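N5-carboxyaminoimidazole ribonucleotide synthetase (Bacillus anthracis, PDB 3QFF) catalyses the ATP-dependent carboxylation of 5-aminoimidazole ribonucleotide with bicarbonate, giving N5-carboxyaminoimidazole ribonucleotide in purine biosynthesis. Local coordinates at residues E84-Y88 against R89-W93. Residues are numbered along the deposited sequence; the frame is centred on the assembly and turned at random.
Sequences ENIDY and RCLQW
D87 caps the start of helix 88-97 through its own side chain: OD2 accepts from the backbone N of C90 at 3.3 Å, with an N-H...O angle of 159°, the amide approaching nearly along the C-O axis of the carboxylate. The first torsion permits this, since CG sits between backbone N and carbonyl carbon (chi1 68°), which brings OD2 to the C90 amide at the open start of the helix. OD2 also rests 3.3 Å from CG of R89, whose side chain runs beside that of D87 in the same direction. The two charged ends do not meet directly; one water bridges them, donating to D87 OD1 at 2.6 Å and accepting from R89 NH1. A negative group here would probably interact favourably with the helix dipole. Behind the cap, the main chain takes up the helical pattern, L91 N donating to D87 O at 3.0 Å and Q92 N to Y88 O. This is an N-cap at the entrance to the helix that follows strand 78-81 of the parallel sheet in the preATP-grasp domain. I86, just ahead of the cap, packs back against the turn: its CG2, anti to the backbone N, lies 3.6 Å from CG of L91 and 3.7 Å from CB of C90. The I86 and L91 side chains cross at about a right angle, both buried, and L91 also touches L107 of helix 105-110. L91 CD1 meets the Y88 ring more loosely, at its edge and near its plane, 4.3 Å from CD2 of Y88. C90 and R89 both reach L66 on helix 66-74.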
ATOM      1  N   GLU A  84     -21.738 -10.053   1.596  1.00 31.03           N
ATOM      2  CA  GLU A  84     -22.930  -9.217   1.504  1.00 31.90           C
ATOM      3  C   GLU A  84     -24.217  -9.910   1.964  1.00 31.94           C
ATOM      4  O   GLU A  84     -25.151  -9.241   2.422  1.00 32.50           O
ATOM      5  CB  GLU A  84     -23.111  -8.709   0.077  1.00 32.37           C
ATOM      6  CG  GLU A  84     -22.132  -7.625  -0.332  1.00 34.61           C
ATOM      7  CD  GLU A  84     -22.135  -7.400  -1.828  1.00 37.27           C
ATOM      8  OE1 GLU A  84     -22.612  -6.338  -2.262  1.00 39.91           O
ATOM      9  OE2 GLU A  84     -21.667  -8.286  -2.575  1.00 40.02           O
ATOM     10  N   ASN A  85     -24.261 -11.235   1.855  1.00 31.12           N
ATOM     11  CA  ASN A  85     -25.494 -11.966   2.122  1.00 31.40           C
ATOM     12  C   ASN A  85     -25.692 -12.313   3.606  1.00 30.69           C
ATOM     13  O   ASN A  85     -26.045 -13.431   3.950  1.00 30.68           O
ATOM     14  CB  ASN A  85     -25.613 -13.202   1.209  1.00 31.59           C
ATOM     15  CG  ASN A  85     -27.032 -13.771   1.177  1.00 35.03           C
ATOM     16  OD1 ASN A  85     -28.016 -13.027   1.155  1.00 35.91           O
ATOM     17  ND2 ASN A  85     -27.139 -15.101   1.194  1.00 37.00           N
ATOM     18  N   ILE A  86     -25.458 -11.329   4.472  1.00 29.82           N
ATOM     19  CA  ILE A  86     -25.686 -11.468   5.906  1.00 29.60           C
ATOM     20  C   ILE A  86     -27.199 -11.389   6.124  1.00 29.14           C
ATOM     21  O   ILE A  86     -27.849 -10.488   5.598  1.00 29.06           O
ATOM     22  CB  ILE A  86     -24.980 -10.338   6.697  1.00 29.29           C
ATOM     23  CG1 ILE A  86     -23.474 -10.300   6.382  1.00 29.55           C
ATOM     24  CG2 ILE A  86     -25.227 -10.486   8.212  1.00 30.45           C
ATOM     25  CD1 ILE A  86     -22.768  -9.038   6.914  1.00 31.65           C
ATOM     26  N   ASP A  87     -27.774 -12.326   6.863  1.00 29.13           N
ATOM     27  CA  ASP A  87     -29.228 -12.269   7.054  1.00 29.28           C
ATOM     28  C   ASP A  87     -29.652 -11.151   8.025  1.00 28.66           C
ATOM     29  O   ASP A  87     -28.827 -10.592   8.759  1.00 27.93           O
ATOM     30  CB  ASP A  87     -29.831 -13.645   7.388  1.00 30.06           C
ATOM     31  CG  ASP A  87     -29.411 -14.166   8.743  1.00 31.89           C
ATOM     32  OD1 ASP A  87     -29.258 -15.402   8.880  1.00 34.57           O
ATOM     33  OD2 ASP A  87     -29.240 -13.353   9.669  1.00 34.26           O
ATOM     34  N   TYR A  88     -30.931 -10.803   7.995  1.00 27.77           N
ATOM     35  CA  TYR A  88     -31.419  -9.680   8.780  1.00 27.68           C
ATOM     36  C   TYR A  88     -31.216  -9.780  10.290  1.00 27.07           C
ATOM     37  O   TYR A  88     -30.919  -8.772  10.904  1.00 27.66           O
ATOM     38  CB  TYR A  88     -32.893  -9.411   8.488  1.00 27.66           C
ATOM     39  CG  TYR A  88     -33.195  -8.894   7.096  1.00 29.26           C
ATOM     40  CD1 TYR A  88     -34.395  -9.218   6.480  1.00 30.71           C
ATOM     41  CD2 TYR A  88     -32.293  -8.077   6.397  1.00 31.89           C
ATOM     42  CE1 TYR A  88     -34.711  -8.754   5.217  1.00 32.75           C
ATOM     43  CE2 TYR A  88     -32.604  -7.606   5.116  1.00 33.30           C
ATOM     44  CZ  TYR A  88     -33.827  -7.957   4.542  1.00 33.44           C
ATOM     45  OH  TYR A  88     -34.190  -7.536   3.288  1.00 35.33           O
ATOM     46  N   ARG A  89     -31.379 -10.960  10.892  1.00 26.63           N
ATOM     47  CA  ARG A  89     -31.202 -11.065  12.351  1.00 26.40           C
ATOM     48  C   ARG A  89     -29.772 -10.737  12.804  1.00 25.94           C
ATOM     49  O   ARG A  89     -29.576 -10.158  13.871  1.00 25.27           O
ATOM     50  CB  ARG A  89     -31.676 -12.417  12.925  1.00 26.68           C
ATOM     51  CG  ARG A  89     -30.924 -13.650  12.448  1.00 27.33           C
ATOM     52  CD  ARG A  89     -31.628 -14.912  12.878  1.00 28.33           C
ATOM     53  NE  ARG A  89     -31.530 -15.173  14.317  1.00 29.91           N
ATOM     54  CZ  ARG A  89     -30.756 -16.114  14.854  1.00 30.12           C
ATOM     55  NH1 ARG A  89     -29.989 -16.873  14.078  1.00 31.57           N
ATOM     56  NH2 ARG A  89     -30.749 -16.301  16.170  1.00 30.37           N
ATOM     57  N   CYS A  90     -28.795 -11.103  11.980  1.00 26.00           N
ATOM     58  CA  CYS A  90     -27.392 -10.813  12.247  1.00 26.33           C
ATOM     59  C   CYS A  90     -27.083  -9.345  11.959  1.00 25.71           C
ATOM     60  O   CYS A  90     -26.392  -8.703  12.747  1.00 25.25           O
ATOM     61  CB  CYS A  90     -26.474 -11.751  11.436  1.00 27.05           C
ATOM     62  SG  CYS A  90     -26.490 -13.515  11.984  1.00 31.79           S
ATOM     63  N   LEU A  91     -27.620  -8.804  10.856  1.00 25.26           N
ATOM     64  CA  LEU A  91     -27.426  -7.377  10.537  1.00 25.44           C
ATOM     65  C   LEU A  91     -28.023  -6.459  11.599  1.00 25.55           C
ATOM     66  O   LEU A  91     -27.371  -5.493  12.007  1.00 25.11           O
ATOM     67  CB  LEU A  91     -27.988  -7.007   9.160  1.00 25.34           C
ATOM     68  CG  LEU A  91     -27.199  -7.450   7.922  1.00 25.88           C
ATOM     69  CD1 LEU A  91     -28.043  -7.223   6.665  1.00 26.02           C
ATOM     70  CD2 LEU A  91     -25.860  -6.710   7.824  1.00 23.67           C
ATOM     71  N   GLN A  92     -29.249  -6.766  12.059  1.00 25.55           N
ATOM     72  CA  GLN A  92     -29.875  -5.945  13.094  1.00 25.76           C
ATOM     73  C   GLN A  92     -29.076  -6.038  14.393  1.00 25.98           C
ATOM     74  O   GLN A  92     -28.871  -5.028  15.076  1.00 26.07           O
ATOM     75  CB  GLN A  92     -31.338  -6.339  13.354  1.00 25.50           C
ATOM     76  CG  GLN A  92     -32.024  -5.408  14.360  1.00 25.83           C
ATOM     77  CD  GLN A  92     -33.525  -5.644  14.485  1.00 24.73           C
ATOM     78  OE1 GLN A  92     -34.327  -4.940  13.872  1.00 25.55           O
ATOM     79  NE2 GLN A  92     -33.905  -6.629  15.284  1.00 22.78           N
ATOM     80  N   TRP A  93     -28.626  -7.243  14.736  1.00 26.61           N
ATOM     81  CA  TRP A  93     -27.855  -7.393  15.968  1.00 27.49           C
ATOM     82  C   TRP A  93     -26.618  -6.481  15.942  1.00 27.05           C
ATOM     83  O   TRP A  93     -26.384  -5.693  16.870  1.00 26.73           O
ATOM     84  CB  TRP A  93     -27.473  -8.845  16.248  1.00 27.58           C
ATOM     85  CG  TRP A  93     -26.994  -8.973  17.658  1.00 30.91           C
ATOM     86  CD1 TRP A  93     -27.758  -9.220  18.774  1.00 32.77           C
ATOM     87  CD2 TRP A  93     -25.655  -8.786  18.120  1.00 32.08           C
ATOM     88  NE1 TRP A  93     -26.964  -9.221  19.898  1.00 34.10           N
ATOM     89  CE2 TRP A  93     -25.668  -8.957  19.524  1.00 33.46           C
ATOM     90  CE3 TRP A  93     -24.438  -8.501  17.480  1.00 33.40           C
ATOM     91  CZ2 TRP A  93     -24.511  -8.854  20.303  1.00 34.59           C
ATOM     92  CZ3 TRP A  93     -23.284  -8.399  18.259  1.00 33.82           C
ATOM     93  CH2 TRP A  93     -23.332  -8.567  19.654  1.00 34.09           C
TER
HETATM   94  O   HOH W   1     -28.722 -16.176  11.292  1.00 38.95           O